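Long-range contacts in vestitone reductase (Medicago sativa, PDB 2P4H), which catalyses the NADPH-dependent, stereospecific reduction of (3R)-vestitone, the penultimate step in the biosynthesis of the phytoalexin medicarpin: residues A[145-150]-A[160-165]; A[184-189]-A[246-251]. One frame throughout, in Å; residues are numbered along the deposited sequence.

Overall arrangement
Both contacts belong to the Rossmann-type domain of this monomeric reductase. Interaction 2 pairs strand 182-187 with strand 245-248, the outermost strand at one end of the seven-stranded parallel sheet. Interaction 1 packs the short helix 147-153 on helix 158-177, the helix that runs into strand 182-187. The two contacts do not touch: their centres lie 17 Å apart and their nearest atoms about 6 Å. Tyr-160, an NADP(+)-binding residue by similarity, sits on the helix of interaction 1. In interaction 2 the side chain of Leu-187 comes about 8 Å from that of Tyr-160 and about 4 Å from that of Leu-13, a predicted NADP(+)-binding residue.

Interaction 1: residues A[145-150]-A[160-165]; sequences SDVDLL and YAVSKT
Leu-150 lies against Ala-161 and Val-162, in the apolar part of this helix pair. Leu-150 CD1 is 3.7 Å from Ala-161 CB, and CD2 also borders that methyl. Nearer the backbone, Leu-150 CB meets Val-162 CG2 at 3.7 Å as the two side chains pass in opposite directions. Val-147 uses both branches. With chi1 at 174°, Val-147 CG1 is anti to the backbone N and meets Val-162 CG1 at 4.0 Å, the two side chains crossing at about a right angle. Val-147 CG2 instead lies beside Thr-165 CG2, at 3.8 Å.

Polar groups lie at the Ser-145 end. Ser-145 CB approaches Thr-165 OG1 at 3.5 Å. The Ser-145 hydroxyl is engaged by Ser-127 O and Phe-131 N. Thr-165 OG1 turns back on its own helix and donates to Ala-161 O at 2.8 Å. That carbonyl also accepts from Thr-165 N, on the opposite face of its plane. The hydroxyl bond holds the side-chain rotation, with OG1 turned to Ala-161 O and CG2 turned to Val-147.

A capping bond starts the shorter helix. Asp-146 is its N-cap, and Asp-146 OD1 accepts from Leu-149 N at 2.9 Å, from above the carboxylate plane.

The contact joins a loop and short helix to helix 158-177. That helix carries Tyr-160 and Lys-164 in the YxxxK pattern of short-chain dehydrogenases/reductases, the family motif that probably serves the NADP(+) site here.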
ATOM      1  N   SER A 145       9.537  -7.311  11.572  1.00 12.74           N
ATOM      2  CA  SER A 145       9.342  -6.612  12.833  1.00 13.62           C
ATOM      3  C   SER A 145       9.209  -7.684  13.915  1.00 14.95           C
ATOM      4  O   SER A 145       8.788  -8.811  13.636  1.00 15.25           O
ATOM      5  CB  SER A 145       8.074  -5.756  12.787  1.00 12.64           C
ATOM      6  OG  SER A 145       8.276  -4.598  11.999  1.00 13.54           O
ATOM      7  N   ASP A 146       9.572  -7.322  15.141  1.00 15.62           N
ATOM      8  CA  ASP A 146       9.515  -8.228  16.287  1.00 17.62           C
ATOM      9  C   ASP A 146       8.213  -7.968  17.047  1.00 16.61           C
ATOM     10  O   ASP A 146       8.085  -6.959  17.740  1.00 16.40           O
ATOM     11  CB  ASP A 146      10.715  -7.958  17.200  1.00 19.13           C
ATOM     12  CG  ASP A 146      10.861  -8.985  18.306  1.00 20.08           C
ATOM     13  OD1 ASP A 146       9.838  -9.377  18.902  1.00 22.00           O
ATOM     14  OD2 ASP A 146      12.011  -9.383  18.588  1.00 25.49           O
ATOM     15  N   VAL A 147       7.250  -8.876  16.915  1.00 15.87           N
ATOM     16  CA  VAL A 147       5.958  -8.721  17.577  1.00 16.73           C
ATOM     17  C   VAL A 147       6.053  -8.678  19.104  1.00 16.65           C
ATOM     18  O   VAL A 147       5.349  -7.902  19.752  1.00 16.03           O
ATOM     19  CB  VAL A 147       4.984  -9.846  17.154  1.00 18.39           C
ATOM     20  CG1 VAL A 147       3.691  -9.757  17.953  1.00 19.37           C
ATOM     21  CG2 VAL A 147       4.686  -9.732  15.664  1.00 19.92           C
ATOM     22  N   ASP A 148       6.918  -9.506  19.682  1.00 17.80           N
ATOM     23  CA  ASP A 148       7.067  -9.515  21.132  1.00 18.55           C
ATOM     24  C   ASP A 148       7.609  -8.176  21.616  1.00 17.78           C
ATOM     25  O   ASP A 148       7.162  -7.647  22.635  1.00 18.00           O
ATOM     26  CB  ASP A 148       7.997 -10.646  21.571  1.00 20.51           C
ATOM     27  CG  ASP A 148       7.468 -12.013  21.186  1.00 24.53           C
ATOM     28  OD1 ASP A 148       6.255 -12.254  21.366  1.00 26.67           O
ATOM     29  OD2 ASP A 148       8.264 -12.850  20.708  1.00 30.02           O
ATOM     30  N   LEU A 149       8.561  -7.622  20.872  1.00 17.88           N
ATOM     31  CA  LEU A 149       9.150  -6.338  21.230  1.00 17.99           C
ATOM     32  C   LEU A 149       8.112  -5.230  21.089  1.00 17.39           C
ATOM     33  O   LEU A 149       8.038  -4.318  21.912  1.00 17.38           O
ATOM     34  CB  LEU A 149      10.348  -6.036  20.328  1.00 21.06           C
ATOM     35  CG  LEU A 149      11.184  -4.817  20.717  1.00 23.23           C
ATOM     36  CD1 LEU A 149      11.811  -5.046  22.087  1.00 25.37           C
ATOM     37  CD2 LEU A 149      12.263  -4.581  19.672  1.00 26.15           C
ATOM     38  N   LEU A 150       7.308  -5.308  20.035  1.00 15.71           N
ATOM     39  CA  LEU A 150       6.276  -4.308  19.804  1.00 15.30           C
ATOM     40  C   LEU A 150       5.272  -4.278  20.948  1.00 15.95           C
ATOM     41  O   LEU A 150       4.888  -3.208  21.418  1.00 16.53           O
ATOM     42  CB  LEU A 150       5.547  -4.593  18.486  1.00 14.77           C
ATOM     43  CG  LEU A 150       6.267  -4.200  17.194  1.00 15.02           C
ATOM     44  CD1 LEU A 150       5.593  -4.869  16.007  1.00 14.78           C
ATOM     45  CD2 LEU A 150       6.245  -2.683  17.047  1.00 15.23           C
ATOM     46  N   TYR A 160      -0.787  -1.208  14.935  1.00 17.67           N
ATOM     47  CA  TYR A 160      -0.850  -1.379  13.490  1.00 17.22           C
ATOM     48  C   TYR A 160       0.299  -2.260  13.007  1.00 16.11           C
ATOM     49  O   TYR A 160       0.113  -3.126  12.155  1.00 16.88           O
ATOM     50  CB  TYR A 160      -0.801  -0.007  12.805  1.00 18.68           C
ATOM     51  CG  TYR A 160      -0.752  -0.052  11.292  1.00 19.72           C
ATOM     52  CD1 TYR A 160       0.459   0.033  10.610  1.00 22.05           C
ATOM     53  CD2 TYR A 160      -1.922  -0.171  10.541  1.00 23.57           C
ATOM     54  CE1 TYR A 160       0.507   0.006   9.217  1.00 23.78           C
ATOM     55  CE2 TYR A 160      -1.884  -0.202   9.148  1.00 24.06           C
ATOM     56  CZ  TYR A 160      -0.667  -0.111   8.493  1.00 24.93           C
ATOM     57  OH  TYR A 160      -0.622  -0.133   7.117  1.00 27.07           O
ATOM     58  N   ALA A 161       1.488  -2.052  13.567  1.00 14.36           N
ATOM     59  CA  ALA A 161       2.648  -2.839  13.176  1.00 13.24           C
ATOM     60  C   ALA A 161       2.452  -4.319  13.497  1.00 13.78           C
ATOM     61  O   ALA A 161       2.791  -5.186  12.694  1.00 13.31           O
ATOM     62  CB  ALA A 161       3.900  -2.306  13.866  1.00 13.77           C
ATOM     63  N   VAL A 162       1.908  -4.612  14.675  1.00 13.99           N
ATOM     64  CA  VAL A 162       1.670  -6.001  15.050  1.00 15.52           C
ATOM     65  C   VAL A 162       0.698  -6.629  14.058  1.00 14.49           C
ATOM     66  O   VAL A 162       0.927  -7.736  13.564  1.00 15.61           O
ATOM     67  CB  VAL A 162       1.077  -6.116  16.474  1.00 15.32           C
ATOM     68  CG1 VAL A 162       0.633  -7.551  16.741  1.00 16.57           C
ATOM     69  CG2 VAL A 162       2.114  -5.695  17.505  1.00 16.78           C
ATOM     70  N   SER A 163      -0.379  -5.907  13.762  1.00 15.90           N
ATOM     71  CA  SER A 163      -1.397  -6.380  12.831  1.00 16.47           C
ATOM     72  C   SER A 163      -0.802  -6.732  11.470  1.00 16.02           C
ATOM     73  O   SER A 163      -1.022  -7.828  10.950  1.00 16.31           O
ATOM     74  CB  SER A 163      -2.483  -5.311  12.657  1.00 18.13           C
ATOM     75  OG  SER A 163      -3.521  -5.767  11.804  1.00 23.35           O
ATOM     76  N   LYS A 164      -0.043  -5.803  10.902  1.00 15.07           N
ATOM     77  CA  LYS A 164       0.570  -6.009   9.597  1.00 14.79           C
ATOM     78  C   LYS A 164       1.563  -7.166   9.585  1.00 13.45           C
ATOM     79  O   LYS A 164       1.606  -7.952   8.639  1.00 12.78           O
ATOM     80  CB  LYS A 164       1.285  -4.732   9.142  1.00 16.70           C
ATOM     81  CG  LYS A 164       0.428  -3.468   9.106  1.00 20.14           C
ATOM     82  CD  LYS A 164      -0.625  -3.497   8.012  1.00 24.54           C
ATOM     83  CE  LYS A 164      -1.856  -4.275   8.431  1.00 27.26           C
ATOM     84  NZ  LYS A 164      -2.959  -4.139   7.436  1.00 29.17           N
ATOM     85  N   THR A 165       2.371  -7.271  10.636  1.00 12.44           N
ATOM     86  CA  THR A 165       3.366  -8.330  10.712  1.00 12.53           C
ATOM     87  C   THR A 165       2.709  -9.708  10.782  1.00 13.53           C
ATOM     88  O   THR A 165       3.063 -10.613  10.024  1.00 13.15           O
ATOM     89  CB  THR A 165       4.283  -8.130  11.939  1.00 12.76           C
ATOM     90  OG1 THR A 165       4.893  -6.834  11.867  1.00 13.15           O
ATOM     91  CG2 THR A 165       5.374  -9.192  11.971  1.00 13.98           C
TER

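Interaction 2: residues A[184-189]-A[246-251]; sequences TLILPF and RYNCSP
Ile-186 and Asn-248 form one of three parallel bridges between neighbouring strands of the Rossmann sheet. Thr-184 with Arg-246 and Leu-185 with Tyr-247 are the others. The strand directions differ by 28°. Tyr-247 N donates to Thr-184 O, Ile-186 N to Tyr-247 O at 2.9 Å, and Cys-249 N to Ile-186 O at 3.0 Å. Ile-186 thus bonds through its N and O to Tyr-247 and Cys-249, the residues either side of Asn-248, the pattern of parallel strands.

Ile-186 shares its face of the sheet with Thr-184, Arg-246 and Asn-248. Ile-186 CB lies 3.3 Å from Asn-248 OD1. The CG2 branch borders the same oxygen. Ile-186 CG1 is anti to the carbonyl carbon (chi1 -56°) and lies 3.8 Å from Asn-248 OD1, with Arg-246 NH2 as its second neighbour. At the tip, Ile-186 CD1 is 3.2 Å from Asn-248 OD1. It also sits over one face of the guanidinium, offset toward its rim, with Ile-186 CD1 3.5 Å from Arg-246 CZ. The methyl thus packs on the flat group while the polar ends are held by others. Glu-168 forms a salt bridge with Arg-246 NE and accepts from Thr-184 OG1. Asn-290 O accepts from Asn-248 ND2.

The other face carries Leu-185 and Tyr-247. Leu-185 CD2 lies about equally near Tyr-247 CB and Cys-249 CB. Leu-187 CD2 meets Cys-249 CB at 3.6 Å. Helix 227-239 covers this side through Ala-233 and Val-230.

Beyond the strands, the Pro-188 ring packs on Ser-250, with CB and CG both beside OG. Cys-249 O is buried without a hydrogen-bonding partner in the model; Pro-188 CD lies 3.1 Å from Cys-249 O.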
ATOM      1  N   THR A 184       3.684 -10.796  -1.780  1.00 11.37           N
ATOM      2  CA  THR A 184       3.334  -9.757  -0.827  1.00 11.29           C
ATOM      3  C   THR A 184       4.188  -8.554  -1.190  1.00 11.97           C
ATOM      4  O   THR A 184       5.360  -8.695  -1.552  1.00 12.92           O
ATOM      5  CB  THR A 184       3.600 -10.168   0.645  1.00 12.53           C
ATOM      6  OG1 THR A 184       4.997 -10.412   0.842  1.00 13.75           O
ATOM      7  CG2 THR A 184       2.803 -11.411   0.999  1.00 13.09           C
ATOM      8  N   LEU A 185       3.590  -7.372  -1.131  1.00 11.32           N
ATOM      9  CA  LEU A 185       4.307  -6.147  -1.448  1.00 11.65           C
ATOM     10  C   LEU A 185       4.469  -5.329  -0.181  1.00 11.53           C
ATOM     11  O   LEU A 185       3.483  -4.926   0.442  1.00 12.24           O
ATOM     12  CB  LEU A 185       3.550  -5.337  -2.504  1.00 12.92           C
ATOM     13  CG  LEU A 185       3.630  -5.848  -3.948  1.00 13.78           C
ATOM     14  CD1 LEU A 185       2.583  -5.153  -4.803  1.00 15.08           C
ATOM     15  CD2 LEU A 185       5.026  -5.600  -4.505  1.00 15.24           C
ATOM     16  N   ILE A 186       5.716  -5.105   0.212  1.00 10.47           N
ATOM     17  CA  ILE A 186       6.008  -4.333   1.411  1.00 11.35           C
ATOM     18  C   ILE A 186       6.024  -2.871   0.972  1.00 10.90           C
ATOM     19  O   ILE A 186       6.967  -2.408   0.326  1.00 11.14           O
ATOM     20  CB  ILE A 186       7.363  -4.761   1.997  1.00 11.36           C
ATOM     21  CG1 ILE A 186       7.355  -6.277   2.253  1.00 13.63           C
ATOM     22  CG2 ILE A 186       7.633  -4.005   3.294  1.00 12.66           C
ATOM     23  CD1 ILE A 186       8.727  -6.872   2.566  1.00 14.39           C
ATOM     24  N   LEU A 187       4.966  -2.151   1.332  1.00  9.99           N
ATOM     25  CA  LEU A 187       4.798  -0.764   0.918  1.00 10.08           C
ATOM     26  C   LEU A 187       5.109   0.288   1.968  1.00 10.43           C
ATOM     27  O   LEU A 187       4.685   0.188   3.116  1.00 11.17           O
ATOM     28  CB  LEU A 187       3.365  -0.564   0.410  1.00 11.59           C
ATOM     29  CG  LEU A 187       2.936  -1.503  -0.722  1.00 12.57           C
ATOM     30  CD1 LEU A 187       1.446  -1.345  -0.991  1.00 17.60           C
ATOM     31  CD2 LEU A 187       3.737  -1.197  -1.973  1.00 14.44           C
ATOM     32  N   PRO A 188       5.859   1.326   1.573  1.00  9.49           N
ATOM     33  CA  PRO A 188       6.254   2.438   2.441  1.00  9.74           C
ATOM     34  C   PRO A 188       5.143   3.493   2.369  1.00  9.63           C
ATOM     35  O   PRO A 188       3.972   3.148   2.206  1.00 10.33           O
ATOM     36  CB  PRO A 188       7.548   2.906   1.795  1.00 10.19           C
ATOM     37  CG  PRO A 188       7.217   2.787   0.333  1.00  9.46           C
ATOM     38  CD  PRO A 188       6.480   1.454   0.239  1.00 10.49           C
ATOM     39  N   PHE A 189       5.489   4.769   2.503  1.00 10.28           N
ATOM     40  CA  PHE A 189       4.476   5.816   2.387  1.00  9.84           C
ATOM     41  C   PHE A 189       4.073   5.861   0.912  1.00 10.53           C
ATOM     42  O   PHE A 189       4.914   6.107   0.044  1.00 11.09           O
ATOM     43  CB  PHE A 189       5.050   7.177   2.794  1.00 11.96           C
ATOM     44  CG  PHE A 189       5.110   7.397   4.279  1.00 12.13           C
ATOM     45  CD1 PHE A 189       4.067   8.031   4.943  1.00 15.97           C
ATOM     46  CD2 PHE A 189       6.216   6.978   5.013  1.00 15.08           C
ATOM     47  CE1 PHE A 189       4.123   8.246   6.322  1.00 17.02           C
ATOM     48  CE2 PHE A 189       6.280   7.188   6.390  1.00 16.42           C
ATOM     49  CZ  PHE A 189       5.232   7.823   7.044  1.00 16.47           C
ATOM     50  N   ARG A 246       7.979 -12.335  -0.869  1.00 11.38           N
ATOM     51  CA  ARG A 246       7.956 -10.924  -0.482  1.00 10.39           C
ATOM     52  C   ARG A 246       8.763 -10.027  -1.414  1.00 10.13           C
ATOM     53  O   ARG A 246       9.837 -10.401  -1.878  1.00 11.03           O
ATOM     54  CB  ARG A 246       8.542 -10.737   0.919  1.00 10.82           C
ATOM     55  CG  ARG A 246       8.088 -11.710   1.979  1.00 12.00           C
ATOM     56  CD  ARG A 246       8.764 -11.346   3.289  1.00 11.85           C
ATOM     57  NE  ARG A 246       8.115 -10.220   3.956  1.00 12.49           N
ATOM     58  CZ  ARG A 246       8.677  -9.486   4.912  1.00 11.87           C
ATOM     59  NH1 ARG A 246       9.919  -9.734   5.313  1.00 12.44           N
ATOM     60  NH2 ARG A 246       7.978  -8.531   5.507  1.00 13.44           N
ATOM     61  N   TYR A 247       8.246  -8.827  -1.655  1.00 10.00           N
ATOM     62  CA  TYR A 247       8.937  -7.846  -2.483  1.00  9.80           C
ATOM     63  C   TYR A 247       8.766  -6.447  -1.915  1.00  9.57           C
ATOM     64  O   TYR A 247       7.637  -5.966  -1.768  1.00 10.35           O
ATOM     65  CB  TYR A 247       8.391  -7.831  -3.916  1.00 10.80           C
ATOM     66  CG  TYR A 247       8.789  -9.012  -4.766  1.00 10.59           C
ATOM     67  CD1 TYR A 247       9.945  -8.979  -5.546  1.00 10.91           C
ATOM     68  CD2 TYR A 247       8.015 -10.167  -4.779  1.00 11.49           C
ATOM     69  CE1 TYR A 247      10.318 -10.072  -6.320  1.00 11.31           C
ATOM     70  CE2 TYR A 247       8.379 -11.272  -5.548  1.00 11.31           C
ATOM     71  CZ  TYR A 247       9.532 -11.213  -6.314  1.00 11.57           C
ATOM     72  OH  TYR A 247       9.907 -12.307  -7.060  1.00 12.47           O
ATOM     73  N   ASN A 248       9.877  -5.804  -1.574  1.00 10.27           N
ATOM     74  CA  ASN A 248       9.823  -4.419  -1.118  1.00  9.67           C
ATOM     75  C   ASN A 248       9.449  -3.629  -2.373  1.00 10.04           C
ATOM     76  O   ASN A 248       9.895  -3.963  -3.474  1.00 11.29           O
ATOM     77  CB  ASN A 248      11.200  -3.918  -0.661  1.00 10.20           C
ATOM     78  CG  ASN A 248      11.520  -4.265   0.777  1.00 10.76           C
ATOM     79  OD1 ASN A 248      10.627  -4.471   1.598  1.00 11.79           O
ATOM     80  ND2 ASN A 248      12.811  -4.304   1.097  1.00 11.07           N
ATOM     81  N   CYS A 249       8.636  -2.593  -2.216  1.00 10.49           N
ATOM     82  CA  CYS A 249       8.249  -1.741  -3.346  1.00  9.60           C
ATOM     83  C   CYS A 249       8.399  -0.331  -2.779  1.00  9.24           C
ATOM     84  O   CYS A 249       7.420   0.382  -2.535  1.00  9.94           O
ATOM     85  CB  CYS A 249       6.806  -2.030  -3.749  1.00  9.87           C
ATOM     86  SG  CYS A 249       6.303  -1.203  -5.263  1.00 12.66           S
ATOM     87  N   SER A 250       9.654   0.066  -2.608  1.00 10.18           N
ATOM     88  CA  SER A 250      10.004   1.326  -1.958  1.00  9.52           C
ATOM     89  C   SER A 250      11.247   1.914  -2.624  1.00  9.95           C
ATOM     90  O   SER A 250      12.344   1.852  -2.070  1.00 10.96           O
ATOM     91  CB  SER A 250      10.285   0.989  -0.489  1.00 11.00           C
ATOM     92  OG  SER A 250      10.555   2.116   0.307  1.00 10.89           O
ATOM     93  N   PRO A 251      11.082   2.521  -3.809  1.00 10.71           N
ATOM     94  CA  PRO A 251      12.203   3.107  -4.552  1.00 11.42           C
ATOM     95  C   PRO A 251      12.842   4.369  -3.995  1.00 11.43           C
ATOM     96  O   PRO A 251      13.949   4.733  -4.401  1.00 12.48           O
ATOM     97  CB  PRO A 251      11.598   3.351  -5.930  1.00 11.30           C
ATOM     98  CG  PRO A 251      10.200   3.767  -5.587  1.00 11.32           C
ATOM     99  CD  PRO A 251       9.809   2.747  -4.521  1.00 10.55           C
TER